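Local structure of gram-negative insecticidal protein (6FBM) at residues A[472-485]-A[501-513]. The protein is an insecticidal toxin of the MACPF and beta-tripod families that probably acts by forming pores in target membranes. Residues are numbered along the deposited sequence; the frame is centred on the assembly and turned at random.
Sequences PGAAGAVASSCFAG and LRGSIACVKTSAI
Cys-507 turns its side chain toward Pro-472, Gly-473 and Ala-477. Its SG lies over the backbone at Gly-473, 3.5 Å from Gly-473 N, and also touches Pro-472 CB. The sulfur reaches there because it is anti to the carbonyl carbon (chi1 -56°). Ala-477 brings its CB to 3.4 Å from Cys-507 CB. It ends a type II beta turn that starts at Ala-474, with Gly-476 at the third position. Ala-477 also forms a single beta bridge with Lys-509, just past strand 506-508, which pairs antiparallel with strand 445-447. The loop after strand 468-473 meets strand 506-508 through Val-478 N, which gives a hydrogen bond of 2.9 Å to Val-508 O, nearly in line with the carbonyl. Water 2 links Val-478 O to Val-508 N. Gly-476 O is gripped by Thr-510 N (2.8 Å), in the carbonyl plane, and by Thr-510 OG1 (3.0 Å), from above that plane; water 1 donates to it as well. On Val-478, CG2 meets Ile-513 CD1 at 3.6 Å, the two side chains crossing at about a right angle. Ile-513 also rests on Leu-318 and Met-320 of strand 318-321. At the far end, Ala-484 CB sits 4.3 Å from Leu-501 CD1.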
ATOM      1  N   PRO A 472     -62.557  29.634  37.502  1.00 17.59           N
ATOM      2  CA  PRO A 472     -61.554  30.532  36.965  1.00 17.24           C
ATOM      3  C   PRO A 472     -61.733  30.769  35.447  1.00 18.28           C
ATOM      4  O   PRO A 472     -62.413  29.999  34.738  1.00 17.96           O
ATOM      5  CB  PRO A 472     -60.263  29.802  37.280  1.00 16.79           C
ATOM      6  CG  PRO A 472     -60.633  28.366  37.109  1.00 16.90           C
ATOM      7  CD  PRO A 472     -62.036  28.261  37.627  1.00 17.54           C
ATOM      8  N   GLY A 473     -61.152  31.858  34.973  1.00 18.84           N
ATOM      9  CA  GLY A 473     -61.200  32.217  33.558  1.00 19.91           C
ATOM     10  C   GLY A 473     -60.074  33.186  33.200  1.00 20.53           C
ATOM     11  O   GLY A 473     -59.496  33.882  34.052  1.00 19.54           O
ATOM     12  N   ALA A 474     -59.763  33.213  31.918  1.00 21.30           N
ATOM     13  CA  ALA A 474     -58.753  34.103  31.408  1.00 22.05           C
ATOM     14  C   ALA A 474     -59.039  34.431  29.958  1.00 23.54           C
ATOM     15  O   ALA A 474     -59.769  33.696  29.282  1.00 24.38           O
ATOM     16  CB  ALA A 474     -57.387  33.466  31.562  1.00 22.64           C
ATOM     17  N   ALA A 475     -58.471  35.544  29.487  1.00 23.82           N
ATOM     18  CA  ALA A 475     -58.542  35.898  28.071  1.00 23.31           C
ATOM     19  C   ALA A 475     -57.831  34.800  27.302  1.00 21.42           C
ATOM     20  O   ALA A 475     -56.679  34.502  27.586  1.00 20.95           O
ATOM     21  CB  ALA A 475     -57.879  37.248  27.818  1.00 24.39           C
ATOM     22  N   GLY A 476     -58.542  34.175  26.379  1.00 21.62           N
ATOM     23  CA  GLY A 476     -57.986  33.115  25.542  1.00 22.82           C
ATOM     24  C   GLY A 476     -57.979  31.684  26.101  1.00 23.36           C
ATOM     25  O   GLY A 476     -57.693  30.725  25.338  1.00 26.44           O
ATOM     26  N   ALA A 477     -58.300  31.514  27.392  1.00 21.52           N
ATOM     27  CA  ALA A 477     -58.401  30.183  27.987  1.00 20.89           C
ATOM     28  C   ALA A 477     -59.769  29.559  27.747  1.00 20.94           C
ATOM     29  O   ALA A 477     -60.769  30.257  27.634  1.00 23.09           O
ATOM     30  CB  ALA A 477     -58.115  30.233  29.476  1.00 20.96           C
ATOM     31  N   VAL A 478     -59.787  28.231  27.719  1.00 20.01           N
ATOM     32  CA  VAL A 478     -60.988  27.449  27.554  1.00 20.24           C
ATOM     33  C   VAL A 478     -61.880  27.837  28.717  1.00 19.98           C
ATOM     34  O   VAL A 478     -61.372  28.015  29.830  1.00 21.76           O
ATOM     35  CB  VAL A 478     -60.667  25.926  27.626  1.00 22.33           C
ATOM     36  CG1 VAL A 478     -61.929  25.055  27.592  1.00 24.10           C
ATOM     37  CG2 VAL A 478     -59.727  25.521  26.495  1.00 22.50           C
ATOM     38  N   ALA A 479     -63.178  28.005  28.463  1.00 17.94           N
ATOM     39  CA  ALA A 479     -64.163  28.249  29.534  1.00 17.31           C
ATOM     40  C   ALA A 479     -64.073  27.059  30.481  1.00 15.91           C
ATOM     41  O   ALA A 479     -64.397  25.936  30.086  1.00 16.83           O
ATOM     42  CB  ALA A 479     -65.583  28.364  28.975  1.00 16.45           C
ATOM     43  N   SER A 480     -63.583  27.307  31.695  1.00 13.77           N
ATOM     44  CA  SER A 480     -63.233  26.226  32.614  1.00 13.06           C
ATOM     45  C   SER A 480     -64.449  25.510  33.150  1.00 12.70           C
ATOM     46  O   SER A 480     -65.489  26.127  33.331  1.00 12.59           O
ATOM     47  CB  SER A 480     -62.439  26.760  33.784  1.00 12.86           C
ATOM     48  OG  SER A 480     -62.162  25.736  34.711  1.00 12.86           O
ATOM     49  N   SER A 481     -64.307  24.216  33.421  1.00 12.71           N
ATOM     50  CA  SER A 481     -65.347  23.431  34.076  1.00 12.42           C
ATOM     51  C   SER A 481     -64.957  23.067  35.499  1.00 12.62           C
ATOM     52  O   SER A 481     -65.552  22.189  36.111  1.00 14.21           O
ATOM     53  CB  SER A 481     -65.601  22.162  33.265  1.00 12.23           C
ATOM     54  OG  SER A 481     -65.779  22.473  31.908  1.00 11.87           O
ATOM     55  N   CYS A 482     -63.963  23.757  36.033  1.00 12.54           N
ATOM     56  CA  CYS A 482     -63.349  23.407  37.290  1.00 12.65           C
ATOM     57  C   CYS A 482     -63.510  24.563  38.263  1.00 12.23           C
ATOM     58  O   CYS A 482     -64.071  25.625  37.913  1.00 11.27           O
ATOM     59  CB  CYS A 482     -61.879  23.089  37.014  1.00 13.27           C
ATOM     60  SG  CYS A 482     -61.650  21.582  36.004  1.00 13.03           S
ATOM     61  N   PHE A 483     -63.022  24.361  39.484  1.00 12.38           N
ATOM     62  CA  PHE A 483     -63.119  25.401  40.491  1.00 12.80           C
ATOM     63  C   PHE A 483     -61.809  25.675  41.199  1.00 12.81           C
ATOM     64  O   PHE A 483     -60.861  24.915  41.073  1.00 13.37           O
ATOM     65  CB  PHE A 483     -64.226  25.084  41.496  1.00 12.78           C
ATOM     66  CG  PHE A 483     -64.124  23.740  42.109  1.00 12.80           C
ATOM     67  CD1 PHE A 483     -64.716  22.654  41.495  1.00 13.23           C
ATOM     68  CD2 PHE A 483     -63.470  23.558  43.318  1.00 12.73           C
ATOM     69  CE1 PHE A 483     -64.639  21.393  42.067  1.00 13.26           C
ATOM     70  CE2 PHE A 483     -63.407  22.310  43.905  1.00 12.34           C
ATOM     71  CZ  PHE A 483     -63.987  21.231  43.284  1.00 12.55           C
ATOM     72  N   ALA A 484     -61.772  26.788  41.919  1.00 12.64           N
ATOM     73  CA  ALA A 484     -60.649  27.157  42.750  1.00 13.08           C
ATOM     74  C   ALA A 484     -61.211  27.715  44.041  1.00 13.78           C
ATOM     75  O   ALA A 484     -62.128  28.527  43.997  1.00 14.79           O
ATOM     76  CB  ALA A 484     -59.826  28.217  42.052  1.00 12.85           C
ATOM     77  N   GLY A 485     -60.690  27.280  45.176  1.00 14.31           N
ATOM     78  CA  GLY A 485     -61.038  27.842  46.467  1.00 15.14           C
ATOM     79  C   GLY A 485     -60.404  29.205  46.750  1.00 16.78           C
ATOM     80  O   GLY A 485     -59.206  29.420  46.541  1.00 18.24           O
ATOM     81  N   LEU A 501     -53.750  33.264  43.509  1.00 30.02           N
ATOM     82  CA  LEU A 501     -53.735  32.131  42.584  1.00 32.75           C
ATOM     83  C   LEU A 501     -52.554  32.121  41.613  1.00 33.79           C
ATOM     84  O   LEU A 501     -52.282  31.105  40.997  1.00 34.26           O
ATOM     85  CB  LEU A 501     -55.044  32.109  41.754  1.00 32.56           C
ATOM     86  CG  LEU A 501     -56.378  31.990  42.481  1.00 31.85           C
ATOM     87  CD1 LEU A 501     -57.524  31.843  41.499  1.00 30.75           C
ATOM     88  CD2 LEU A 501     -56.366  30.839  43.493  1.00 31.29           C
ATOM     89  N   ARG A 502     -51.879  33.255  41.441  1.00 34.72           N
ATOM     90  CA  ARG A 502     -50.819  33.405  40.426  1.00 32.91           C
ATOM     91  C   ARG A 502     -49.597  32.582  40.797  1.00 28.83           C
ATOM     92  O   ARG A 502     -49.135  32.630  41.923  1.00 27.36           O
ATOM     93  CB  ARG A 502     -50.464  34.872  40.211  1.00 34.53           C
ATOM     94  CG  ARG A 502     -49.872  35.153  38.824  1.00 37.55           C
ATOM     95  CD  ARG A 502     -49.530  36.658  38.616  1.00 39.82           C
ATOM     96  NE  ARG A 502     -48.817  37.278  39.758  1.00 43.69           N
ATOM     97  CZ  ARG A 502     -47.507  37.536  39.866  1.00 43.66           C
ATOM     98  NH1 ARG A 502     -46.669  37.304  38.858  1.00 45.15           N
ATOM     99  NH2 ARG A 502     -47.059  38.077  40.988  1.00 41.45           N
ATOM    100  N   GLY A 503     -49.101  31.789  39.850  1.00 26.88           N
ATOM    101  CA  GLY A 503     -48.000  30.858  40.095  1.00 26.45           C
ATOM    102  C   GLY A 503     -48.414  29.468  40.539  1.00 25.59           C
ATOM    103  O   GLY A 503     -47.593  28.570  40.540  1.00 29.49           O
ATOM    104  N   SER A 504     -49.675  29.281  40.904  1.00 23.78           N
ATOM    105  CA  SER A 504     -50.190  28.017  41.433  1.00 22.71           C
ATOM    106  C   SER A 504     -51.353  27.477  40.598  1.00 21.06           C
ATOM    107  O   SER A 504     -51.328  26.343  40.152  1.00 21.00           O
ATOM    108  CB  SER A 504     -50.656  28.226  42.863  1.00 22.86           C
ATOM    109  OG  SER A 504     -49.554  28.362  43.722  1.00 24.18           O
ATOM    110  N   ILE A 505     -52.377  28.292  40.422  1.00 19.69           N
ATOM    111  CA  ILE A 505     -53.546  27.934  39.656  1.00 18.91           C
ATOM    112  C   ILE A 505     -53.539  28.741  38.390  1.00 19.05           C
ATOM    113  O   ILE A 505     -53.135  29.900  38.394  1.00 18.73           O
ATOM    114  CB  ILE A 505     -54.858  28.214  40.437  1.00 19.06           C
ATOM    115  CG1 ILE A 505     -54.956  27.319  41.676  1.00 19.20           C
ATOM    116  CG2 ILE A 505     -56.094  28.065  39.547  1.00 18.67           C
ATOM    117  CD1 ILE A 505     -55.268  25.872  41.332  1.00 20.55           C
ATOM    118  N   ALA A 506     -54.013  28.127  37.311  1.00 19.24           N
ATOM    119  CA  ALA A 506     -54.128  28.804  36.031  1.00 19.02           C
ATOM    120  C   ALA A 506     -55.279  28.237  35.215  1.00 19.13           C
ATOM    121  O   ALA A 506     -55.974  27.308  35.655  1.00 21.02           O
ATOM    122  CB  ALA A 506     -52.826  28.703  35.271  1.00 18.57           C
ATOM    123  N   CYS A 507     -55.502  28.836  34.047  1.00 18.56           N
ATOM    124  CA  CYS A 507     -56.433  28.319  33.048  1.00 18.75           C
ATOM    125  C   CYS A 507     -55.663  27.940  31.795  1.00 17.85           C
ATOM    126  O   CYS A 507     -54.662  28.565  31.466  1.00 17.59           O
ATOM    127  CB  CYS A 507     -57.476  29.365  32.694  1.00 20.04           C
ATOM    128  SG  CYS A 507     -58.381  29.980  34.098  1.00 22.75           S
ATOM    129  N   VAL A 508     -56.173  26.942  31.083  1.00 17.19           N
ATOM    130  CA  VAL A 508     -55.478  26.373  29.950  1.00 16.48           C
ATOM    131  C   VAL A 508     -55.945  27.051  28.671  1.00 17.73           C
ATOM    132  O   VAL A 508     -57.148  27.133  28.415  1.00 16.28           O
ATOM    133  CB  VAL A 508     -55.620  24.833  29.889  1.00 16.24           C
ATOM    134  CG1 VAL A 508     -57.071  24.342  29.708  1.00 15.34           C
ATOM    135  CG2 VAL A 508     -54.688  24.256  28.832  1.00 16.28           C
ATOM    136  N   LYS A 509     -54.963  27.536  27.885  1.00 20.41           N
ATOM    137  CA  LYS A 509     -55.187  28.256  26.629  1.00 22.87           C
ATOM    138  C   LYS A 509     -55.900  27.429  25.556  1.00 23.57           C
ATOM    139  O   LYS A 509     -55.603  26.231  25.375  1.00 22.07           O
ATOM    140  CB  LYS A 509     -53.859  28.712  26.023  1.00 26.09           C
ATOM    141  CG  LYS A 509     -53.108  29.793  26.786  1.00 28.56           C
ATOM    142  CD  LYS A 509     -51.720  29.974  26.172  1.00 30.70           C
ATOM    143  CE  LYS A 509     -51.126  31.345  26.376  1.00 33.47           C
ATOM    144  NZ  LYS A 509     -49.772  31.337  25.756  1.00 35.27           N
ATOM    145  N   THR A 510     -56.792  28.097  24.814  1.00 23.68           N
ATOM    146  CA  THR A 510     -57.457  27.502  23.659  1.00 23.29           C
ATOM    147  C   THR A 510     -56.433  27.111  22.579  1.00 23.25           C
ATOM    148  O   THR A 510     -56.592  26.075  21.913  1.00 22.87           O
ATOM    149  CB  THR A 510     -58.531  28.457  23.076  1.00 23.03           C
ATOM    150  OG1 THR A 510     -59.503  28.737  24.081  1.00 22.97           O
ATOM    151  CG2 THR A 510     -59.248  27.844  21.846  1.00 22.18           C
ATOM    152  N   SER A 511     -55.382  27.930  22.423  1.00 23.30           N
ATOM    153  CA  SER A 511     -54.353  27.652  21.419  1.00 24.50           C
ATOM    154  C   SER A 511     -53.549  26.367  21.655  1.00 23.68           C
ATOM    155  O   SER A 511     -52.968  25.846  20.708  1.00 24.08           O
ATOM    156  CB  SER A 511     -53.407  28.853  21.239  1.00 24.89           C
ATOM    157  OG  SER A 511     -52.845  29.272  22.461  1.00 28.02           O
ATOM    158  N   ALA A 512     -53.540  25.851  22.892  1.00 24.11           N
ATOM    159  CA  ALA A 512     -52.777  24.637  23.259  1.00 22.86           C
ATOM    160  C   ALA A 512     -53.595  23.358  23.175  1.00 22.26           C
ATOM    161  O   ALA A 512     -53.059  22.246  23.347  1.00 23.15           O
ATOM    162  CB  ALA A 512     -52.191  24.795  24.656  1.00 21.74           C
ATOM    163  N   ILE A 513     -54.883  23.508  22.864  1.00 21.96           N
ATOM    164  CA  ILE A 513     -55.866  22.452  23.062  1.00 22.94           C
ATOM    165  C   ILE A 513     -56.593  22.081  21.772  1.00 23.19           C
ATOM    166  O   ILE A 513     -56.897  22.943  20.941  1.00 20.64           O
ATOM    167  CB  ILE A 513     -56.841  22.945  24.143  1.00 24.77           C
ATOM    168  CG1 ILE A 513     -56.390  22.385  25.473  1.00 26.00           C
ATOM    169  CG2 ILE A 513     -58.314  22.596  23.870  1.00 24.77           C
ATOM    170  CD1 ILE A 513     -56.976  23.162  26.634  1.00 27.81           C
TER
HETATM  171  O   HOH W   1     -55.829  30.727  23.164  1.00 27.85           O
HETATM  172  O   HOH W   2     -59.287  26.991  31.365  1.00 17.90           O